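Local coordinates for ORC1-type DNA replication protein 2 (Aeropyrum pernix, PDB 1W5T) that binds DNA and takes part in the regulation of DNA replication, pairing an ATP-binding AAA+ ATPase domain with a C-terminal winged-helix domain, at residues L303-R315 / L395-M407. Residues are numbered along the deposited sequence; the frame is centred on the assembly and turned at random.
Sequences LEALSIHELIILR and LIEVVDNIIQAKM
Leu311 of helix 308-322 and Val399 of helix 392-408 interlock at the middle of an antiparallel helix pair in the C-terminal winged-helix region, which brings helix 308-322 against the last helix of the chain, well away from the nucleotide site. Over residues 308-315 and 395-407 the axes approach to 9.7 Å at 156°, close enough for knobs-into-holes packing. Leu311 fits among Val399, Ile402, Ile403 and Lys406, its CB 3.6 Å from Ile403 CG1, while Val399 fills the reciprocal hole between Leu303, Leu311, Leu314 and Arg315. A compact valine suits this spot, since its CG1 comes within 3.3 Å of Leu311 O. Leu303, from the preceding helix, is a third knob: its CD1 reaches Leu395 CD1 at 3.6 Å and also touches Val398. On the other side of Leu311, Ile308 lays CG2 against Ile403 CG2.

Two cations flank this apolar seam. Lys406, whose long chain bends at chi2 and chi4 to reach the turn after Leu303, donates from NZ to Glu304 O (2.9 Å), from above the carbonyl plane, and weakly to Leu306 O. On the other flank, CG anti to the backbone N (chi1 -161°) and a bend at chi2 carry the Arg315 guanidinium across to Asp400, whose carboxylate its two-nitrogen edge matches: NE meets OD1 at 2.8 Å, almost straight and in the guanidinium plane, and NH1 meets OD2 tilted out of it, both oxygens using syn lone pairs. Ile396 CG2 covers one guanidinium face, and NH2 turns to Glu319 in a second salt bridge. A leucine replacing Arg315 would probably leave Asp400 without its cationic mate and Ile396 without the flat group it covers. Apolar side chains thus fill the interface, while polar groups pair at its flanks.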
loop_
_atom_site.group_PDB
_atom_site.type_symbol
_atom_site.label_atom_id
_atom_site.label_comp_id
_atom_site.label_asym_id
_atom_site.label_seq_id
_atom_site.Cartn_x
_atom_site.Cartn_y
_atom_site.Cartn_z
ATOM N N LEU A 303 -0.090 3.470 16.157
ATOM C CA LEU A 303 -0.646 3.676 17.491
ATOM C C LEU A 303 0.257 4.494 18.398
ATOM O O LEU A 303 -0.223 5.401 19.070
ATOM C CB LEU A 303 -1.011 2.355 18.156
ATOM C CG LEU A 303 -1.992 1.484 17.375
ATOM C CD1 LEU A 303 -2.216 0.157 18.094
ATOM C CD2 LEU A 303 -3.309 2.206 17.051
ATOM N N GLU A 304 1.555 4.160 18.380
ATOM C CA GLU A 304 2.611 4.854 19.106
ATOM C C GLU A 304 2.655 6.337 18.785
ATOM O O GLU A 304 3.085 7.129 19.610
ATOM C CB GLU A 304 3.975 4.235 18.762
ATOM C CG GLU A 304 4.176 2.804 19.255
ATOM C CD GLU A 304 5.607 2.262 19.120
ATOM O OE1 GLU A 304 6.324 2.526 18.105
ATOM O OE2 GLU A 304 6.012 1.528 20.048
ATOM N N ALA A 305 2.237 6.705 17.576
ATOM C CA ALA A 305 2.145 8.102 17.174
ATOM C C ALA A 305 0.960 8.813 17.811
ATOM O O ALA A 305 0.873 10.031 17.792
ATOM C CB ALA A 305 2.047 8.217 15.662
ATOM N N LEU A 306 0.039 8.061 18.375
ATOM C CA LEU A 306 -1.170 8.657 18.950
ATOM C C LEU A 306 -0.918 9.099 20.396
ATOM O O LEU A 306 -0.221 8.421 21.116
ATOM C CB LEU A 306 -2.294 7.610 18.921
ATOM C CG LEU A 306 -3.339 7.677 17.819
ATOM C CD1 LEU A 306 -2.763 8.279 16.482
ATOM C CD2 LEU A 306 -4.100 6.323 17.647
ATOM N N SER A 307 -1.503 10.217 20.801
ATOM C CA SER A 307 -1.580 10.638 22.193
ATOM C C SER A 307 -2.406 9.698 23.113
ATOM O O SER A 307 -3.305 8.997 22.668
ATOM C CB SER A 307 -2.120 12.064 22.251
ATOM O OG SER A 307 -3.511 12.108 22.514
ATOM N N ILE A 308 -2.059 9.685 24.390
ATOM C CA ILE A 308 -2.651 8.816 25.411
ATOM C C ILE A 308 -4.165 8.881 25.348
ATOM O O ILE A 308 -4.868 7.903 25.539
ATOM C CB ILE A 308 -2.194 9.293 26.828
ATOM C CG1 ILE A 308 -0.684 9.193 26.986
ATOM C CG2 ILE A 308 -2.858 8.506 27.923
ATOM C CD1 ILE A 308 -0.156 9.921 28.216
ATOM N N HIS A 309 -4.647 10.073 25.048
ATOM C CA HIS A 309 -6.048 10.355 25.137
ATOM C C HIS A 309 -6.843 9.783 23.994
ATOM O O HIS A 309 -7.909 9.220 24.222
ATOM C CB HIS A 309 -6.257 11.833 25.408
ATOM C CG HIS A 309 -6.162 12.149 26.867
ATOM N ND1 HIS A 309 -7.250 12.072 27.714
ATOM C CD2 HIS A 309 -5.093 12.419 27.652
ATOM C CE1 HIS A 309 -6.861 12.329 28.950
ATOM N NE2 HIS A 309 -5.557 12.545 28.939
ATOM N N GLU A 310 -6.277 9.857 22.789
ATOM C CA GLU A 310 -6.791 9.098 21.647
ATOM C C GLU A 310 -6.782 7.607 21.933
ATOM O O GLU A 310 -7.741 6.920 21.636
ATOM C CB GLU A 310 -6.004 9.371 20.374
ATOM C CG GLU A 310 -5.283 10.699 20.374
ATOM C CD GLU A 310 -5.159 11.310 19.002
ATOM O OE1 GLU A 310 -4.107 11.900 18.746
ATOM O OE2 GLU A 310 -6.102 11.210 18.195
ATOM N N LEU A 311 -5.699 7.129 22.523
ATOM C CA LEU A 311 -5.510 5.721 22.824
ATOM C C LEU A 311 -6.558 5.213 23.836
ATOM O O LEU A 311 -7.069 4.098 23.714
ATOM C CB LEU A 311 -4.087 5.524 23.365
ATOM C CG LEU A 311 -2.871 5.037 22.561
ATOM C CD1 LEU A 311 -3.083 5.013 21.075
ATOM C CD2 LEU A 311 -1.596 5.832 22.911
ATOM N N ILE A 312 -6.868 6.035 24.840
ATOM C CA ILE A 312 -7.941 5.722 25.781
ATOM C C ILE A 312 -9.327 5.578 25.089
ATOM O O ILE A 312 -10.097 4.679 25.396
ATOM C CB ILE A 312 -7.978 6.748 26.968
ATOM C CG1 ILE A 312 -6.783 6.545 27.881
ATOM C CG2 ILE A 312 -9.211 6.560 27.819
ATOM C CD1 ILE A 312 -6.261 7.843 28.433
ATOM N N ILE A 313 -9.610 6.464 24.158
ATOM C CA ILE A 313 -10.858 6.458 23.407
ATOM C C ILE A 313 -10.936 5.282 22.440
ATOM O O ILE A 313 -11.988 4.587 22.355
ATOM C CB ILE A 313 -11.048 7.791 22.672
ATOM C CG1 ILE A 313 -11.022 8.945 23.697
ATOM C CG2 ILE A 313 -12.349 7.751 21.876
ATOM C CD1 ILE A 313 -10.761 10.378 23.082
ATOM N N LEU A 314 -9.830 5.036 21.742
ATOM C CA LEU A 314 -9.721 3.848 20.904
ATOM C C LEU A 314 -10.008 2.555 21.695
ATOM O O LEU A 314 -10.777 1.694 21.262
ATOM C CB LEU A 314 -8.360 3.775 20.196
ATOM C CG LEU A 314 -8.188 2.644 19.170
ATOM C CD1 LEU A 314 -9.324 2.679 18.155
ATOM C CD2 LEU A 314 -6.830 2.738 18.419
ATOM N N ARG A 315 -9.381 2.442 22.854
ATOM C CA ARG A 315 -9.587 1.302 23.730
ATOM C C ARG A 315 -11.062 1.111 24.086
ATOM O O ARG A 315 -11.590 0.008 24.009
ATOM C CB ARG A 315 -8.753 1.446 25.007
ATOM C CG ARG A 315 -8.568 0.122 25.717
ATOM C CD ARG A 315 -8.804 0.171 27.188
ATOM N NE ARG A 315 -8.113 -0.922 27.874
ATOM C CZ ARG A 315 -8.720 -1.994 28.390
ATOM N NH1 ARG A 315 -8.005 -2.922 29.003
ATOM N NH2 ARG A 315 -10.043 -2.146 28.306
ATOM N N LEU A 395 -5.726 -5.541 19.720
ATOM C CA LEU A 395 -5.634 -4.073 19.799
ATOM C C LEU A 395 -5.699 -3.508 21.236
ATOM O O LEU A 395 -4.809 -2.743 21.636
ATOM C CB LEU A 395 -6.687 -3.411 18.899
ATOM C CG LEU A 395 -6.748 -1.879 18.836
ATOM C CD1 LEU A 395 -5.509 -1.313 18.200
ATOM C CD2 LEU A 395 -7.973 -1.419 18.055
ATOM N N ILE A 396 -6.736 -3.875 21.999
ATOM C CA ILE A 396 -6.809 -3.545 23.440
ATOM C C ILE A 396 -5.457 -3.815 24.127
ATOM O O ILE A 396 -4.907 -2.947 24.786
ATOM C CB ILE A 396 -7.944 -4.329 24.158
ATOM C CG1 ILE A 396 -9.309 -3.748 23.825
ATOM C CG2 ILE A 396 -7.772 -4.320 25.682
ATOM C CD1 ILE A 396 -10.426 -4.743 23.932
ATOM N N GLU A 397 -4.930 -5.017 23.950
ATOM C CA GLU A 397 -3.620 -5.373 24.461
ATOM C C GLU A 397 -2.571 -4.328 24.059
ATOM O O GLU A 397 -2.000 -3.673 24.929
ATOM C CB GLU A 397 -3.214 -6.740 23.905
ATOM C CG GLU A 397 -3.521 -7.929 24.802
ATOM C CD GLU A 397 -2.400 -8.975 24.786
ATOM O OE1 GLU A 397 -2.602 -10.068 24.183
ATOM O OE2 GLU A 397 -1.311 -8.702 25.367
ATOM N N VAL A 398 -2.338 -4.166 22.750
ATOM C CA VAL A 398 -1.309 -3.258 22.215
ATOM C C VAL A 398 -1.471 -1.860 22.796
ATOM O O VAL A 398 -0.521 -1.249 23.315
ATOM C CB VAL A 398 -1.354 -3.182 20.658
ATOM C CG1 VAL A 398 -0.308 -2.226 20.112
ATOM C CG2 VAL A 398 -1.137 -4.540 20.029
ATOM N N VAL A 399 -2.703 -1.380 22.745
ATOM C CA VAL A 399 -3.036 -0.039 23.177
ATOM C C VAL A 399 -2.703 0.183 24.647
ATOM O O VAL A 399 -2.095 1.213 24.994
ATOM C CB VAL A 399 -4.507 0.307 22.802
ATOM C CG1 VAL A 399 -4.952 1.635 23.375
ATOM C CG2 VAL A 399 -4.627 0.320 21.278
ATOM N N ASP A 400 -3.060 -0.780 25.501
ATOM C CA ASP A 400 -2.773 -0.627 26.936
ATOM C C ASP A 400 -1.286 -0.383 27.220
ATOM O O ASP A 400 -0.959 0.553 27.967
ATOM C CB ASP A 400 -3.261 -1.807 27.776
ATOM C CG ASP A 400 -4.761 -1.806 27.965
ATOM O OD1 ASP A 400 -5.356 -0.708 28.065
ATOM O OD2 ASP A 400 -5.429 -2.862 28.022
ATOM N N ASN A 401 -0.415 -1.208 26.618
ATOM C CA ASN A 401 1.039 -1.104 26.798
ATOM C C ASN A 401 1.589 0.247 26.309
ATOM O O ASN A 401 2.528 0.786 26.867
ATOM C CB ASN A 401 1.806 -2.300 26.175
ATOM C CG ASN A 401 1.362 -3.695 26.752
ATOM O OD1 ASN A 401 0.779 -3.792 27.848
ATOM N ND2 ASN A 401 1.638 -4.774 25.990
ATOM N N ILE A 402 0.965 0.811 25.293
ATOM C CA ILE A 402 1.435 2.057 24.724
ATOM C C ILE A 402 1.033 3.187 25.653
ATOM O O ILE A 402 1.805 4.138 25.860
ATOM C CB ILE A 402 0.904 2.231 23.289
ATOM C CG1 ILE A 402 1.472 1.108 22.406
ATOM C CG2 ILE A 402 1.291 3.566 22.743
ATOM C CD1 ILE A 402 0.982 1.081 20.950
ATOM N N ILE A 403 -0.131 3.064 26.266
ATOM C CA ILE A 403 -0.532 4.076 27.220
ATOM C C ILE A 403 0.425 4.040 28.416
ATOM O O ILE A 403 0.918 5.086 28.849
ATOM C CB ILE A 403 -2.001 3.933 27.679
ATOM C CG1 ILE A 403 -2.970 4.155 26.513
ATOM C CG2 ILE A 403 -2.294 4.933 28.782
ATOM C CD1 ILE A 403 -4.306 3.411 26.699
ATOM N N GLN A 404 0.692 2.845 28.930
ATOM C CA GLN A 404 1.641 2.678 30.035
ATOM C C GLN A 404 3.002 3.339 29.690
ATOM O O GLN A 404 3.501 4.153 30.462
ATOM C CB GLN A 404 1.863 1.189 30.367
ATOM C CG GLN A 404 0.730 0.453 31.125
ATOM C CD GLN A 404 1.033 -1.060 31.250
ATOM O OE1 GLN A 404 1.654 -1.499 32.229
ATOM N NE2 GLN A 404 0.620 -1.844 30.247
ATOM N N ALA A 405 3.565 3.009 28.527
ATOM C CA ALA A 405 4.857 3.548 28.097
ATOM C C ALA A 405 4.888 5.078 27.974
ATOM O O ALA A 405 5.871 5.687 28.415
ATOM C CB ALA A 405 5.340 2.898 26.794
ATOM N N LYS A 406 3.843 5.676 27.376
ATOM C CA LYS A 406 3.738 7.131 27.264
ATOM C C LYS A 406 3.636 7.817 28.637
ATOM O O LYS A 406 4.261 8.852 28.853
ATOM C CB LYS A 406 2.553 7.569 26.383
ATOM C CG LYS A 406 2.612 7.162 24.910
ATOM C CD LYS A 406 2.607 8.363 24.010
ATOM C CE LYS A 406 3.002 7.951 22.642
ATOM N NZ LYS A 406 2.326 6.637 22.374
ATOM N N MET A 407 2.856 7.245 29.545
ATOM C CA MET A 407 2.724 7.796 30.889
ATOM C C MET A 407 4.045 7.809 31.655
ATOM O O MET A 407 4.440 8.850 32.184
ATOM C CB MET A 407 1.639 7.079 31.686
ATOM C CG MET A 407 0.254 7.264 31.069
ATOM S SD MET A 407 -1.097 7.019 32.222
ATOM C CE MET A 407 -0.708 8.296 33.388
#